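Local coordinates for protein FmtA (Staphylococcus aureus, PDB 5ZH8) that hydrolyses the ester bonds that hold D-alanine on wall and lipoteichoic acids, and affects methicillin resistance and cell wall structure, at residues A[187-190]-A[191-195]; A[220-223]-A[224-228]. One frame throughout, in Å; residues are numbered along the deposited sequence.

Contact 1: residues A[187-190]-A[191-195]; sequences KNLD and QAVKA
N188 and Q191 meet at the start of helix 189-199, the side chain of N188 bonding to the backbone of Q191. N188 is the N-cap: its OD1 accepts the backbone N of Q191 at 2.8 Å, in a nearly straight bond (N-H...O angle 163°). That reach depends on chi1 of 55°, which tucks the amide between the backbone N and the carbonyl carbon, over the start of the helix. Q191 answers backwards, its extended chain running beside the side chain of K187 until OE1 takes the backbone N of K187 at 3.2 Å. Here the donor sits well above the plane of the Q191 amide instead of on a lone pair. The side chains of N188 and Q191 cross at about a right angle, their amide planes 77° apart. Because the return bond goes to the residue before the cap, this is an N-cap without a true capping box. The helix belongs to the helical region of the serine beta-lactamase fold and packs on helix 213-227. Backbone bonds then take over, V193 N to L189 O at 3.0 Å and K194 N to D190 O at 2.8 Å. The apolar part lies on the inner side, where L189 CD1 meets V193 CG2 at 4.0 Å, the two side chains running alongside each other. K194 makes a cation-pi contact with W158, while D190 has its salt-bridge partner in K221.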
loop_
_atom_site.group_PDB
_atom_site.type_symbol
_atom_site.label_atom_id
_atom_site.label_comp_id
_atom_site.label_asym_id
_atom_site.label_seq_id
_atom_site.Cartn_x
_atom_site.Cartn_y
_atom_site.Cartn_z
ATOM N N LYS A 187 -3.974 -4.004 25.630
ATOM C CA LYS A 187 -5.254 -3.360 25.871
ATOM C C LYS A 187 -5.121 -1.860 26.043
ATOM O O LYS A 187 -6.128 -1.155 26.033
ATOM C CB LYS A 187 -5.897 -3.940 27.134
ATOM C CG LYS A 187 -6.034 -5.456 27.144
ATOM C CD LYS A 187 -6.877 -5.993 25.990
ATOM C CE LYS A 187 -8.342 -5.582 26.096
ATOM N NZ LYS A 187 -9.211 -6.300 25.115
ATOM N N ASN A 188 -3.894 -1.370 26.215
ATOM C CA ASN A 188 -3.678 0.040 26.538
ATOM C C ASN A 188 -2.275 0.526 26.184
ATOM O O ASN A 188 -1.392 -0.272 25.849
ATOM C CB ASN A 188 -3.945 0.269 28.027
ATOM C CG ASN A 188 -3.120 -0.640 28.911
ATOM O OD1 ASN A 188 -1.897 -0.676 28.815
ATOM N ND2 ASN A 188 -3.792 -1.379 29.779
ATOM N N LEU A 189 -2.085 1.841 26.276
ATOM C CA LEU A 189 -0.796 2.466 25.998
ATOM C C LEU A 189 0.310 1.871 26.863
ATOM O O LEU A 189 1.408 1.629 26.374
ATOM C CB LEU A 189 -0.880 3.976 26.226
ATOM C CG LEU A 189 0.366 4.818 25.931
ATOM C CD1 LEU A 189 0.796 4.675 24.480
ATOM C CD2 LEU A 189 0.118 6.280 26.267
ATOM N N ASP A 190 0.011 1.635 28.141
ATOM C CA ASP A 190 0.996 1.109 29.102
ATOM C C ASP A 190 1.617 -0.208 28.644
ATOM O O ASP A 190 2.839 -0.355 28.643
ATOM C CB ASP A 190 0.375 0.932 30.499
ATOM C CG ASP A 190 0.490 2.185 31.357
ATOM O OD1 ASP A 190 -0.243 3.163 31.097
ATOM O OD2 ASP A 190 1.310 2.191 32.300
ATOM N N GLN A 191 0.773 -1.160 28.255
ATOM C CA GLN A 191 1.249 -2.465 27.802
ATOM C C GLN A 191 2.093 -2.345 26.535
ATOM O O GLN A 191 3.106 -3.026 26.394
ATOM C CB GLN A 191 0.078 -3.422 27.569
ATOM C CG GLN A 191 -0.614 -3.851 28.853
ATOM C CD GLN A 191 -1.774 -4.800 28.617
ATOM O OE1 GLN A 191 -1.868 -5.444 27.572
ATOM N NE2 GLN A 191 -2.663 -4.905 29.602
ATOM N N ALA A 192 1.675 -1.474 25.625
ATOM C CA ALA A 192 2.426 -1.226 24.395
ATOM C C ALA A 192 3.839 -0.715 24.685
ATOM O O ALA A 192 4.811 -1.233 24.132
ATOM C CB ALA A 192 1.686 -0.237 23.507
ATOM N N VAL A 193 3.948 0.290 25.557
ATOM C CA VAL A 193 5.251 0.881 25.899
ATOM C C VAL A 193 6.074 -0.037 26.810
ATOM O O VAL A 193 7.304 -0.007 26.768
ATOM C CB VAL A 193 5.113 2.296 26.519
ATOM C CG1 VAL A 193 6.471 2.856 26.936
ATOM C CG2 VAL A 193 4.417 3.227 25.537
ATOM N N LYS A 194 5.403 -0.849 27.623
ATOM C CA LYS A 194 6.098 -1.870 28.406
ATOM C C LYS A 194 6.577 -3.020 27.517
ATOM O O LYS A 194 7.547 -3.690 27.838
ATOM C CB LYS A 194 5.234 -2.366 29.578
ATOM C CG LYS A 194 5.702 -1.792 30.911
ATOM C CD LYS A 194 4.612 -1.646 31.962
ATOM C CE LYS A 194 5.175 -0.998 33.233
ATOM N NZ LYS A 194 4.370 -1.242 34.469
ATOM N N ALA A 195 5.901 -3.240 26.396
ATOM C CA ALA A 195 6.378 -4.189 25.388
ATOM C C ALA A 195 7.626 -3.660 24.680
ATOM O O ALA A 195 8.602 -4.395 24.510
ATOM C CB ALA A 195 5.282 -4.500 24.377
#

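Contact 2: residues A[220-223]-A[224-228]; sequences AKVI and EEVTG
The last turns of helix 213-227, in the helical part of the beta-lactamase-like fold, carry an i to i+3 salt bridge between K221 and E224. K221 NZ lies 2.7 Å from E224 OE1 and meets it nearly in line with its C-O bond. The lysine sets out anti to the backbone N (chi1 -172°), then bends at chi2 and chi3 to swing its ammonium group forward across the glutamate, whose own chain is extended; the two side chains meet at about a right angle. Both groups are buried and both have further partners: K221 NZ also pairs with D190, and E224 OE2 accepts the backbone N of Y231, so the carboxylate is gripped at both oxygens. E225 OE1 is 4.7 Å from K221 NZ, not in contact, and may add a weak attraction. On another side of the helix V222 CG1 and V226 CG1 approach to 4.3 Å, a small apolar pair that Y155 of helix 152-155 also touches, while I223 and T227 face helix 129-142. Ordinary backbone bonds run through the stretch, among them V226 N to V222 O at 3.0 Å. The helix stops at G228, which turns to a positive phi of 63°. One turn back, I223 O accepts a hydrogen bond from T227 N at 3.1 Å, and T227 OG1, itself hydrogen-bonded to N234 OD1 and K229 N, lies 2.7 Å from the same oxygen.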
loop_
_atom_site.group_PDB
_atom_site.type_symbol
_atom_site.label_atom_id
_atom_site.label_comp_id
_atom_site.label_asym_id
_atom_site.label_seq_id
_atom_site.Cartn_x
_atom_site.Cartn_y
_atom_site.Cartn_z
ATOM N N ALA A 220 4.015 9.583 24.192
ATOM C CA ALA A 220 2.655 9.705 24.707
ATOM C C ALA A 220 2.585 9.271 26.178
ATOM O O ALA A 220 1.891 9.897 26.977
ATOM C CB ALA A 220 1.688 8.885 23.861
ATOM N N LYS A 221 3.308 8.211 26.534
ATOM C CA LYS A 221 3.341 7.740 27.915
ATOM C C LYS A 221 4.103 8.716 28.818
ATOM O O LYS A 221 3.725 8.924 29.979
ATOM C CB LYS A 221 3.966 6.344 27.995
ATOM C CG LYS A 221 3.860 5.688 29.364
ATOM C CD LYS A 221 2.412 5.353 29.711
ATOM C CE LYS A 221 2.099 5.657 31.169
ATOM N NZ LYS A 221 0.633 5.749 31.415
ATOM N N VAL A 222 5.173 9.308 28.282
ATOM C CA VAL A 222 5.915 10.366 28.976
ATOM C C VAL A 222 4.959 11.506 29.341
ATOM O O VAL A 222 4.959 11.996 30.478
ATOM C CB VAL A 222 7.092 10.901 28.112
ATOM C CG1 VAL A 222 7.653 12.205 28.677
ATOM C CG2 VAL A 222 8.198 9.858 27.995
ATOM N N ILE A 223 4.140 11.911 28.370
ATOM C CA ILE A 223 3.134 12.948 28.587
ATOM C C ILE A 223 2.211 12.547 29.732
ATOM O O ILE A 223 1.960 13.337 30.636
ATOM C CB ILE A 223 2.307 13.229 27.308
ATOM C CG1 ILE A 223 3.183 13.902 26.245
ATOM C CG2 ILE A 223 1.095 14.106 27.608
ATOM C CD1 ILE A 223 2.605 13.856 24.850
ATOM N N GLU A 224 1.715 11.316 29.691
ATOM C CA GLU A 224 0.807 10.840 30.729
ATOM C C GLU A 224 1.467 10.832 32.106
ATOM O O GLU A 224 0.854 11.243 33.088
ATOM C CB GLU A 224 0.277 9.445 30.394
ATOM C CG GLU A 224 -0.771 9.436 29.296
ATOM C CD GLU A 224 -1.425 8.082 29.125
ATOM O OE1 GLU A 224 -0.842 7.065 29.569
ATOM O OE2 GLU A 224 -2.529 8.039 28.542
ATOM N N GLU A 225 2.718 10.376 32.156
ATOM C CA GLU A 225 3.445 10.212 33.415
ATOM C C GLU A 225 3.770 11.554 34.074
ATOM O O GLU A 225 3.621 11.686 35.278
ATOM C CB GLU A 225 4.742 9.422 33.178
ATOM C CG GLU A 225 5.421 8.918 34.441
ATOM C CD GLU A 225 4.666 7.791 35.117
ATOM O OE1 GLU A 225 4.003 6.992 34.406
ATOM O OE2 GLU A 225 4.748 7.703 36.367
ATOM N N VAL A 226 4.217 12.534 33.286
ATOM C CA VAL A 226 4.602 13.844 33.829
ATOM C C VAL A 226 3.395 14.664 34.245
ATOM O O VAL A 226 3.475 15.430 35.204
ATOM C CB VAL A 226 5.453 14.692 32.851
ATOM C CG1 VAL A 226 6.753 13.988 32.506
ATOM C CG2 VAL A 226 4.670 15.057 31.602
ATOM N N THR A 227 2.288 14.509 33.525
ATOM C CA THR A 227 1.063 15.257 33.804
ATOM C C THR A 227 0.164 14.538 34.812
ATOM O O THR A 227 -0.735 15.148 35.392
ATOM C CB THR A 227 0.242 15.493 32.521
ATOM O OG1 THR A 227 -0.236 14.242 32.006
ATOM C CG2 THR A 227 1.081 16.189 31.454
ATOM N N GLY A 228 0.399 13.242 35.007
ATOM C CA GLY A 228 -0.468 12.419 35.833
ATOM C C GLY A 228 -1.881 12.323 35.284
ATOM O O GLY A 228 -2.815 12.061 36.030
#

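Contacts 1 and 2 lie on consecutive helices of the chain, 189-199 and 213-227, with their centres about 13 Å apart, and they meet directly. D190 OD1 forms a salt bridge with K221 NZ at 2.7 Å, which makes K221 the shared cation of D190 and E224 and probably eases the closeness of the two carboxylates, D190 OD1 being 4.2 Å from E224 OE1. Beside it, L189 CD2 from the first turn of contact 1 packs on contact 2, 3.5 Å from E224 OE1 and 3.7 Å from K221 N. I223 in contact 2 packs against helix 129-142, at whose N-terminal end lies what appears to be the SxxK motif of this family.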